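Local coordinates for BH2358 protein (Bacillus halodurans C-125, PDB 2RBD) that is of unknown molecular function but is a putative spore coat protein, built as a four-helix bundle of the ferritin clan and assembled from four copies, at residues 104-115 against 141-152; 19-30 against 74-82. All coordinates share one frame; numbering follows the deposited sequence.

From the N terminus the chain climbs helix 16-42, turns back along helix 46-72 and then runs as an extended loop beside the helix it started with. There interaction 2 closes, its 19-30 and 74-82 segments bracketing 43 residues, nearly all of them helical. The chain goes on into helix 100-124, and interaction 1 closes the second hairpin, joining 104-115 to 141-152 on helix 128-155 across 25 residues. The two closures follow one another without nesting or crossing, their centres about 22 Å apart and on opposite sides of the chain's centre. Helix 16-42 meets the second hairpin where Lys-141 CE packs 3.2 Å from Tyr-25 OH, and both contacts also touch the second subunit.

Interaction 1: residues 104-115 against 141-152; sequences SATISMDVAKGL and KVQFGGKMLKLN
Ser-104 and Ser-108 take hold of the Asn-152 amide where two antiparallel helices of the four-helix bundle, 104-115 and 141-152, run side by side, their axes 9.7 Å apart and at 156°. The polar end comes first. Ser-104 OG donates to Asn-152 OD1 at 2.6 Å, from 24° off the carbonyl plane, while Asn-152 ND2 bonds Ser-108 OG nearly in its own amide plane but not straight, with 137° at the hydrogen. Ser-108 OG donates back to Ser-104 O, so the amide is gripped at both ends and its flip is fixed. Trp-157 packs on this corner.

The apolar contacts follow along the helices. Met-148, a selenomethionine bent at chi2 and chi3, lies athwart Ile-107, its CE 4.0 Å from Ile-107 CG2 and in close contact with Ser-104 OG (3.2 Å). Val-111 straddles the next turn: CG2 meets the edge of the Phe-144 ring, in its plane, at CD2 (3.7 Å), and CG1 lies against Gly-145 CA, where a side chain would be tight. Farther on, the hydrocarbon chain of Lys-141 runs counter to Leu-115, CB 3.6 Å from Leu-115 CD2, which ends 3.6 Å from Val-142 CG2.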
loop_
_atom_site.group_PDB
_atom_site.type_symbol
_atom_site.label_atom_id
_atom_site.label_comp_id
_atom_site.label_asym_id
_atom_site.label_seq_id
_atom_site.Cartn_x
_atom_site.Cartn_y
_atom_site.Cartn_z
ATOM N N SER A 104 -22.674 -1.302 -3.754
ATOM C CA SER A 104 -21.782 -1.967 -4.703
ATOM C C SER A 104 -20.410 -1.330 -4.734
ATOM O O SER A 104 -19.395 -2.040 -4.732
ATOM C CB SER A 104 -22.397 -1.977 -6.102
ATOM O OG SER A 104 -21.699 -2.895 -6.930
ATOM N N ALA A 105 -20.358 -0.002 -4.765
ATOM C CA ALA A 105 -19.091 0.747 -4.727
ATOM C C ALA A 105 -18.265 0.396 -3.511
ATOM O O ALA A 105 -17.070 0.163 -3.630
ATOM C CB ALA A 105 -19.362 2.225 -4.741
ATOM N N THR A 106 -18.909 0.362 -2.355
ATOM C CA THR A 106 -18.252 0.017 -1.126
ATOM C C THR A 106 -17.636 -1.358 -1.145
ATOM O O THR A 106 -16.450 -1.548 -0.809
ATOM C CB THR A 106 -19.246 0.118 0.040
ATOM O OG1 THR A 106 -19.707 1.465 0.105
ATOM C CG2 THR A 106 -18.601 -0.273 1.371
ATOM N N ILE A 107 -18.426 -2.333 -1.558
ATOM C CA ILE A 107 -17.941 -3.684 -1.619
ATOM C C ILE A 107 -16.782 -3.800 -2.633
ATOM O O ILE A 107 -15.784 -4.457 -2.396
ATOM C CB ILE A 107 -19.081 -4.650 -1.972
ATOM C CG1 ILE A 107 -20.103 -4.626 -0.844
ATOM C CG2 ILE A 107 -18.493 -6.069 -2.252
ATOM C CD1 ILE A 107 -21.309 -5.472 -1.098
ATOM N N SER A 108 -16.911 -3.138 -3.772
ATOM C CA SER A 108 -15.829 -3.153 -4.773
ATOM C C SER A 108 -14.516 -2.582 -4.219
ATOM O O SER A 108 -13.426 -3.146 -4.428
ATOM C CB SER A 108 -16.246 -2.384 -6.018
ATOM O OG SER A 108 -17.405 -2.996 -6.586
HETATM N N MSE A 109 -14.621 -1.499 -3.447
HETATM C CA MSE A 109 -13.434 -0.925 -2.821
HETATM C C MSE A 109 -12.863 -1.858 -1.758
HETATM O O MSE A 109 -11.645 -1.988 -1.649
HETATM C CB MSE A 109 -13.723 0.455 -2.255
HETATM C CG MSE A 109 -13.919 1.443 -3.349
HETATM SE SE MSE A 109 -14.285 3.192 -2.691
HETATM C CE MSE A 109 -16.008 2.916 -2.116
ATOM N N ASP A 110 -13.736 -2.493 -1.018
ATOM C CA ASP A 110 -13.288 -3.455 -0.019
ATOM C C ASP A 110 -12.493 -4.622 -0.665
ATOM O O ASP A 110 -11.452 -5.083 -0.145
ATOM C CB ASP A 110 -14.468 -4.068 0.778
ATOM C CG ASP A 110 -15.197 -3.081 1.691
ATOM O OD1 ASP A 110 -14.570 -2.092 2.152
ATOM O OD2 ASP A 110 -16.405 -3.310 1.937
ATOM N N VAL A 111 -13.019 -5.132 -1.770
ATOM C CA VAL A 111 -12.372 -6.202 -2.488
ATOM C C VAL A 111 -10.994 -5.763 -2.986
ATOM O O VAL A 111 -10.008 -6.499 -2.879
ATOM C CB VAL A 111 -13.272 -6.754 -3.639
ATOM C CG1 VAL A 111 -12.497 -7.768 -4.506
ATOM C CG2 VAL A 111 -14.519 -7.378 -3.032
ATOM N N ALA A 112 -10.906 -4.586 -3.591
ATOM C CA ALA A 112 -9.615 -4.051 -4.024
ATOM C C ALA A 112 -8.614 -3.931 -2.886
ATOM O O ALA A 112 -7.443 -4.314 -3.037
ATOM C CB ALA A 112 -9.796 -2.695 -4.670
ATOM N N LYS A 113 -9.071 -3.432 -1.744
ATOM C CA LYS A 113 -8.210 -3.328 -0.569
ATOM C C LYS A 113 -7.767 -4.714 -0.108
ATOM O O LYS A 113 -6.616 -4.915 0.237
ATOM C CB LYS A 113 -8.921 -2.587 0.568
ATOM C CG LYS A 113 -9.110 -1.090 0.345
ATOM C CD LYS A 113 -10.217 -0.511 1.267
ATOM N N GLY A 114 -8.665 -5.682 -0.127
ATOM C CA GLY A 114 -8.344 -7.073 0.279
ATOM C C GLY A 114 -7.302 -7.747 -0.575
ATOM O O GLY A 114 -6.481 -8.491 -0.076
ATOM N N LEU A 115 -7.320 -7.457 -1.877
ATOM C CA LEU A 115 -6.290 -7.957 -2.805
ATOM C C LEU A 115 -4.911 -7.490 -2.346
ATOM O O LEU A 115 -3.959 -8.271 -2.234
ATOM C CB LEU A 115 -6.567 -7.467 -4.218
ATOM C CG LEU A 115 -7.685 -8.153 -4.991
ATOM C CD1 LEU A 115 -7.742 -7.451 -6.354
ATOM C CD2 LEU A 115 -7.480 -9.729 -5.105
ATOM N N LYS A 141 -10.275 -13.905 -4.604
ATOM C CA LYS A 141 -10.693 -12.542 -4.529
ATOM C C LYS A 141 -10.576 -11.819 -5.881
ATOM O O LYS A 141 -11.363 -10.962 -6.204
ATOM C CB LYS A 141 -9.885 -11.828 -3.415
ATOM C CG LYS A 141 -10.591 -10.750 -2.719
ATOM C CD LYS A 141 -9.801 -10.245 -1.503
ATOM C CE LYS A 141 -9.888 -11.132 -0.285
ATOM N NZ LYS A 141 -11.290 -11.347 0.219
ATOM N N VAL A 142 -9.588 -12.193 -6.687
ATOM C CA VAL A 142 -9.492 -11.657 -8.026
ATOM C C VAL A 142 -10.769 -12.020 -8.789
ATOM O O VAL A 142 -11.347 -11.167 -9.515
ATOM C CB VAL A 142 -8.253 -12.182 -8.749
ATOM C CG1 VAL A 142 -8.358 -11.902 -10.259
ATOM C CG2 VAL A 142 -6.958 -11.594 -8.158
ATOM N N GLN A 143 -11.212 -13.280 -8.680
ATOM C CA GLN A 143 -12.417 -13.677 -9.394
ATOM C C GLN A 143 -13.654 -12.939 -8.905
ATOM O O GLN A 143 -14.452 -12.462 -9.709
ATOM C CB GLN A 143 -12.632 -15.186 -9.380
ATOM C CG GLN A 143 -11.476 -15.955 -10.094
ATOM C CD GLN A 143 -11.223 -15.509 -11.520
ATOM O OE1 GLN A 143 -12.175 -15.372 -12.286
ATOM N NE2 GLN A 143 -9.962 -15.278 -11.873
ATOM N N PHE A 144 -13.790 -12.786 -7.595
ATOM C CA PHE A 144 -14.933 -12.094 -7.026
ATOM C C PHE A 144 -14.935 -10.627 -7.458
ATOM O O PHE A 144 -15.958 -10.053 -7.811
ATOM C CB PHE A 144 -14.950 -12.208 -5.466
ATOM C CG PHE A 144 -16.195 -11.637 -4.880
ATOM C CD1 PHE A 144 -17.368 -12.367 -4.899
ATOM C CD2 PHE A 144 -16.238 -10.333 -4.413
ATOM C CE1 PHE A 144 -18.543 -11.804 -4.461
ATOM C CE2 PHE A 144 -17.405 -9.773 -3.963
ATOM C CZ PHE A 144 -18.569 -10.529 -3.994
ATOM N N GLY A 145 -13.763 -10.015 -7.440
ATOM C CA GLY A 145 -13.653 -8.648 -7.919
ATOM C C GLY A 145 -14.079 -8.491 -9.359
ATOM O O GLY A 145 -14.712 -7.494 -9.721
ATOM N N GLY A 146 -13.750 -9.472 -10.191
ATOM C CA GLY A 146 -14.178 -9.429 -11.590
ATOM C C GLY A 146 -15.704 -9.517 -11.758
ATOM O O GLY A 146 -16.281 -8.860 -12.622
ATOM N N LYS A 147 -16.341 -10.307 -10.911
ATOM C CA LYS A 147 -17.808 -10.375 -10.840
ATOM C C LYS A 147 -18.432 -9.060 -10.412
ATOM O O LYS A 147 -19.449 -8.654 -10.968
ATOM C CB LYS A 147 -18.254 -11.491 -9.905
ATOM C CG LYS A 147 -17.969 -12.887 -10.347
ATOM C CD LYS A 147 -18.285 -13.762 -9.119
ATOM C CE LYS A 147 -18.901 -15.051 -9.443
ATOM N NZ LYS A 147 -19.967 -15.342 -8.457
HETATM N N MSE A 148 -17.850 -8.388 -9.412
HETATM C CA MSE A 148 -18.310 -7.056 -9.033
HETATM C C MSE A 148 -18.193 -6.049 -10.154
HETATM O O MSE A 148 -19.086 -5.287 -10.364
HETATM C CB MSE A 148 -17.553 -6.576 -7.770
HETATM C CG MSE A 148 -17.854 -7.367 -6.508
HETATM SE SE MSE A 148 -19.725 -7.394 -5.961
HETATM C CE MSE A 148 -20.097 -5.486 -5.915
ATOM N N LEU A 149 -17.083 -6.055 -10.883
ATOM C CA LEU A 149 -16.920 -5.149 -11.996
ATOM C C LEU A 149 -17.994 -5.416 -13.050
ATOM O O LEU A 149 -18.585 -4.470 -13.566
ATOM C CB LEU A 149 -15.536 -5.313 -12.597
ATOM C CG LEU A 149 -15.165 -4.424 -13.791
ATOM C CD1 LEU A 149 -15.344 -2.951 -13.384
ATOM C CD2 LEU A 149 -13.739 -4.745 -14.266
ATOM N N LYS A 150 -18.243 -6.687 -13.357
ATOM C CA LYS A 150 -19.292 -7.058 -14.339
ATOM C C LYS A 150 -20.672 -6.534 -13.905
ATOM O O LYS A 150 -21.416 -5.946 -14.704
ATOM C CB LYS A 150 -19.334 -8.561 -14.528
ATOM C CG LYS A 150 -18.268 -9.069 -15.481
ATOM C CD LYS A 150 -18.164 -10.571 -15.471
ATOM C CE LYS A 150 -16.973 -11.050 -16.309
ATOM N NZ LYS A 150 -16.918 -12.543 -16.269
ATOM N N LEU A 151 -20.990 -6.707 -12.627
ATOM C CA LEU A 151 -22.229 -6.176 -12.041
ATOM C C LEU A 151 -22.345 -4.686 -12.235
ATOM O O LEU A 151 -23.361 -4.198 -12.715
ATOM C CB LEU A 151 -22.331 -6.525 -10.563
ATOM C CG LEU A 151 -23.555 -6.032 -9.775
ATOM C CD1 LEU A 151 -24.732 -6.904 -10.105
ATOM C CD2 LEU A 151 -23.310 -5.997 -8.243
ATOM N N ASN A 152 -21.308 -3.942 -11.840
ATOM C CA ASN A 152 -21.331 -2.504 -11.922
ATOM C C ASN A 152 -21.497 -2.032 -13.363
ATOM O O ASN A 152 -22.215 -1.057 -13.639
ATOM C CB ASN A 152 -20.073 -1.925 -11.290
ATOM C CG ASN A 152 -20.102 -1.996 -9.778
ATOM O OD1 ASN A 152 -21.140 -1.816 -9.177
ATOM N ND2 ASN A 152 -18.947 -2.272 -9.160
#

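Interaction 2: residues 19-30 against 74-82; sequences VFSTWTYLSTNN and GVGLPPAPP
Val-19 meets Val-75 tip to tip, CG1 to CG1 at 3.8 Å, where the extended, proline-rich loop 74-82 starts along helix 19-30. One turn on, CG of Trp-23 is anti to the backbone N (chi1 -176°), which lays the indole along the loop with one face to Pro-78. Pro-78 CG sits over the five-membered ring in a CH-pi contact, 4.3 Å from the centroid, with CB toward CZ2, and Gly-76 O comes to the ring edge, 3.1 Å from Trp-23 CD1. Trp-23 NE1 donates to a water that makes a weak bond to Leu-77 O. A leucine in place of Trp-23 would probably leave Pro-78 without its aromatic face and this water without its indole donor. Leu-26 stands across Pro-78, CD2 to CD at 3.6 Å, and Ser-27 CB backs the same proline. At Asn-30, CG lies 3.5 Å from Ala-80 CB, while ND2 donates to two waters: one donates a hydrogen bond to Pro-79 O (2.6 Å), the other lies 2.7 Å from Pro-78 O, to which it can donate. The loop thus lies along helices 16-42 and 46-72, Leu-77 resting on Leu-70 and Asn-63 packing on Leu-26 and Asn-30, while Pro-160 of the third subunit packs on Trp-23.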
loop_
_atom_site.group_PDB
_atom_site.type_symbol
_atom_site.label_atom_id
_atom_site.label_comp_id
_atom_site.label_asym_id
_atom_site.label_seq_id
_atom_site.Cartn_x
_atom_site.Cartn_y
_atom_site.Cartn_z
ATOM N N VAL A 19 1.430 -13.050 12.894
ATOM C CA VAL A 19 0.369 -13.047 13.884
ATOM C C VAL A 19 -0.500 -11.792 13.758
ATOM O O VAL A 19 -1.734 -11.881 13.630
ATOM C CB VAL A 19 0.923 -13.211 15.327
ATOM C CG1 VAL A 19 -0.210 -13.022 16.375
ATOM C CG2 VAL A 19 1.566 -14.629 15.489
ATOM N N PHE A 20 0.130 -10.630 13.750
ATOM C CA PHE A 20 -0.652 -9.409 13.703
ATOM C C PHE A 20 -1.460 -9.292 12.413
ATOM O O PHE A 20 -2.640 -8.914 12.437
ATOM C CB PHE A 20 0.230 -8.170 13.887
ATOM C CG PHE A 20 -0.526 -6.893 13.865
ATOM C CD1 PHE A 20 -1.241 -6.495 14.961
ATOM C CD2 PHE A 20 -0.562 -6.116 12.734
ATOM C CE1 PHE A 20 -1.981 -5.330 14.968
ATOM C CE2 PHE A 20 -1.294 -4.937 12.741
ATOM C CZ PHE A 20 -1.995 -4.563 13.837
ATOM N N SER A 21 -0.838 -9.639 11.307
ATOM C CA SER A 21 -1.505 -9.495 10.016
ATOM C C SER A 21 -2.703 -10.441 9.862
ATOM O O SER A 21 -3.750 -10.048 9.345
ATOM C CB SER A 21 -0.523 -9.687 8.867
ATOM O OG SER A 21 0.366 -8.595 8.844
ATOM N N THR A 22 -2.536 -11.697 10.257
ATOM C CA THR A 22 -3.610 -12.652 10.152
ATOM C C THR A 22 -4.729 -12.319 11.140
ATOM O O THR A 22 -5.906 -12.401 10.796
ATOM C CB THR A 22 -3.140 -14.107 10.316
ATOM O OG1 THR A 22 -2.538 -14.301 11.595
ATOM C CG2 THR A 22 -2.171 -14.484 9.192
ATOM N N TRP A 23 -4.369 -11.952 12.363
ATOM C CA TRP A 23 -5.372 -11.498 13.338
ATOM C C TRP A 23 -6.155 -10.300 12.813
ATOM O O TRP A 23 -7.400 -10.245 12.908
ATOM C CB TRP A 23 -4.671 -11.134 14.648
ATOM C CG TRP A 23 -5.570 -10.750 15.764
ATOM C CD1 TRP A 23 -6.039 -11.574 16.743
ATOM C CD2 TRP A 23 -6.063 -9.449 16.075
ATOM N NE1 TRP A 23 -6.811 -10.883 17.620
ATOM C CE2 TRP A 23 -6.866 -9.576 17.239
ATOM C CE3 TRP A 23 -5.920 -8.188 15.487
ATOM C CZ2 TRP A 23 -7.500 -8.501 17.826
ATOM C CZ3 TRP A 23 -6.574 -7.132 16.051
ATOM C CH2 TRP A 23 -7.365 -7.294 17.209
ATOM N N THR A 24 -5.450 -9.329 12.244
ATOM C CA THR A 24 -6.090 -8.165 11.702
ATOM C C THR A 24 -7.011 -8.497 10.494
ATOM O O THR A 24 -8.118 -7.963 10.360
ATOM C CB THR A 24 -5.028 -7.122 11.343
ATOM O OG1 THR A 24 -4.382 -6.661 12.533
ATOM C CG2 THR A 24 -5.659 -5.920 10.662
ATOM N N TYR A 25 -6.556 -9.370 9.614
ATOM C CA TYR A 25 -7.343 -9.802 8.473
ATOM C C TYR A 25 -8.651 -10.473 8.911
ATOM O O TYR A 25 -9.741 -10.263 8.383
ATOM C CB TYR A 25 -6.478 -10.722 7.588
ATOM C CG TYR A 25 -7.072 -11.063 6.240
ATOM C CD1 TYR A 25 -7.983 -12.099 6.105
ATOM C CD2 TYR A 25 -6.720 -10.344 5.079
ATOM C CE1 TYR A 25 -8.477 -12.437 4.872
ATOM C CE2 TYR A 25 -7.243 -10.680 3.857
ATOM C CZ TYR A 25 -8.142 -11.704 3.750
ATOM O OH TYR A 25 -8.670 -12.107 2.531
ATOM N N LEU A 26 -8.542 -11.367 9.873
ATOM C CA LEU A 26 -9.715 -12.026 10.454
ATOM C C LEU A 26 -10.677 -10.999 11.084
ATOM O O LEU A 26 -11.871 -11.066 10.883
ATOM C CB LEU A 26 -9.229 -13.042 11.500
ATOM C CG LEU A 26 -10.296 -13.764 12.319
ATOM C CD1 LEU A 26 -11.353 -14.457 11.428
ATOM C CD2 LEU A 26 -9.637 -14.765 13.308
ATOM N N SER A 27 -10.145 -10.057 11.858
ATOM C CA SER A 27 -10.977 -9.005 12.412
ATOM C C SER A 27 -11.664 -8.171 11.312
ATOM O O SER A 27 -12.849 -7.841 11.435
ATOM C CB SER A 27 -10.164 -8.133 13.389
ATOM O OG SER A 27 -11.016 -7.314 14.178
ATOM N N THR A 28 -10.920 -7.819 10.264
ATOM C CA THR A 28 -11.481 -7.099 9.110
ATOM C C THR A 28 -12.649 -7.895 8.501
ATOM O O THR A 28 -13.740 -7.339 8.283
ATOM C CB THR A 28 -10.397 -6.749 8.109
ATOM O OG1 THR A 28 -9.423 -5.933 8.785
ATOM C CG2 THR A 28 -11.015 -5.947 6.935
ATOM N N ASN A 29 -12.432 -9.188 8.279
ATOM C CA ASN A 29 -13.493 -10.053 7.773
ATOM C C ASN A 29 -14.715 -10.033 8.711
ATOM O O ASN A 29 -15.848 -9.962 8.236
ATOM C CB ASN A 29 -13.036 -11.494 7.567
ATOM C CG ASN A 29 -12.342 -11.732 6.227
ATOM O OD1 ASN A 29 -12.150 -10.795 5.451
ATOM N ND2 ASN A 29 -11.971 -12.986 5.958
ATOM N N ASN A 30 -14.505 -10.138 10.012
ATOM C CA ASN A 30 -15.629 -10.137 10.940
ATOM C C ASN A 30 -16.450 -8.873 10.808
ATOM O O ASN A 30 -17.682 -8.888 10.848
ATOM C CB ASN A 30 -15.099 -10.252 12.378
ATOM C CG ASN A 30 -14.572 -11.624 12.727
ATOM O OD1 ASN A 30 -14.916 -12.634 12.110
ATOM N ND2 ASN A 30 -13.783 -11.664 13.803
ATOM N N GLY A 74 -1.820 -20.571 19.524
ATOM C CA GLY A 74 -1.923 -19.908 20.805
ATOM C C GLY A 74 -2.122 -18.430 20.663
ATOM O O GLY A 74 -1.564 -17.664 21.424
ATOM N N VAL A 75 -2.925 -18.021 19.686
ATOM C CA VAL A 75 -3.245 -16.611 19.487
ATOM C C VAL A 75 -4.740 -16.412 19.774
ATOM O O VAL A 75 -5.580 -17.142 19.229
ATOM C CB VAL A 75 -2.923 -16.148 18.043
ATOM C CG1 VAL A 75 -3.321 -14.672 17.856
ATOM C CG2 VAL A 75 -1.427 -16.435 17.661
ATOM N N GLY A 76 -5.071 -15.450 20.633
ATOM C CA GLY A 76 -6.452 -15.097 20.877
ATOM C C GLY A 76 -7.146 -14.567 19.653
ATOM O O GLY A 76 -6.576 -13.796 18.894
ATOM N N LEU A 77 -8.390 -14.963 19.492
ATOM C CA LEU A 77 -9.199 -14.543 18.342
ATOM C C LEU A 77 -9.883 -13.234 18.622
ATOM O O LEU A 77 -10.225 -12.938 19.759
ATOM C CB LEU A 77 -10.249 -15.612 17.972
ATOM C CG LEU A 77 -9.750 -17.009 17.599
ATOM C CD1 LEU A 77 -10.871 -17.912 17.067
ATOM C CD2 LEU A 77 -8.604 -16.939 16.590
ATOM N N PRO A 78 -10.080 -12.418 17.580
ATOM C CA PRO A 78 -10.803 -11.171 17.772
ATOM C C PRO A 78 -12.309 -11.428 17.905
ATOM O O PRO A 78 -12.838 -12.312 17.271
ATOM C CB PRO A 78 -10.521 -10.390 16.469
ATOM C CG PRO A 78 -10.274 -11.414 15.478
ATOM C CD PRO A 78 -9.676 -12.620 16.177
ATOM N N PRO A 79 -13.002 -10.651 18.702
ATOM C CA PRO A 79 -14.441 -10.834 18.842
ATOM C C PRO A 79 -15.164 -10.340 17.601
ATOM O O PRO A 79 -14.869 -9.252 17.133
ATOM C CB PRO A 79 -14.780 -9.981 20.050
ATOM C CG PRO A 79 -13.710 -8.934 20.052
ATOM C CD PRO A 79 -12.469 -9.595 19.570
ATOM N N ALA A 80 -16.108 -11.131 17.124
ATOM C CA ALA A 80 -16.911 -10.821 15.956
ATOM C C ALA A 80 -18.299 -10.307 16.316
ATOM O O ALA A 80 -18.938 -10.811 17.241
ATOM C CB ALA A 80 -17.065 -12.056 15.133
ATOM N N PRO A 81 -18.793 -9.296 15.591
ATOM C CA PRO A 81 -20.208 -8.948 15.774
ATOM C C PRO A 81 -21.136 -10.091 15.424
ATOM O O PRO A 81 -20.799 -10.934 14.600
ATOM C CB PRO A 81 -20.410 -7.811 14.794
ATOM C CG PRO A 81 -19.081 -7.252 14.591
ATOM C CD PRO A 81 -18.116 -8.397 14.660
ATOM N N PRO A 82 -22.325 -10.150 16.057
ATOM C CA PRO A 82 -23.243 -11.222 15.814
ATOM C C PRO A 82 -23.981 -11.102 14.495
ATOM O O PRO A 82 -23.914 -10.051 13.824
ATOM C CB PRO A 82 -24.254 -11.073 16.960
ATOM C CG PRO A 82 -24.253 -9.667 17.263
ATOM C CD PRO A 82 -22.843 -9.203 17.057
HETATM O O HOH W 1 -8.224 -11.088 20.296
HETATM O O HOH W 2 -13.368 -8.889 14.985
HETATM O O HOH W 3 -19.358 -10.817 12.087
HETATM O O HOH W 4 -12.653 -14.244 15.342
#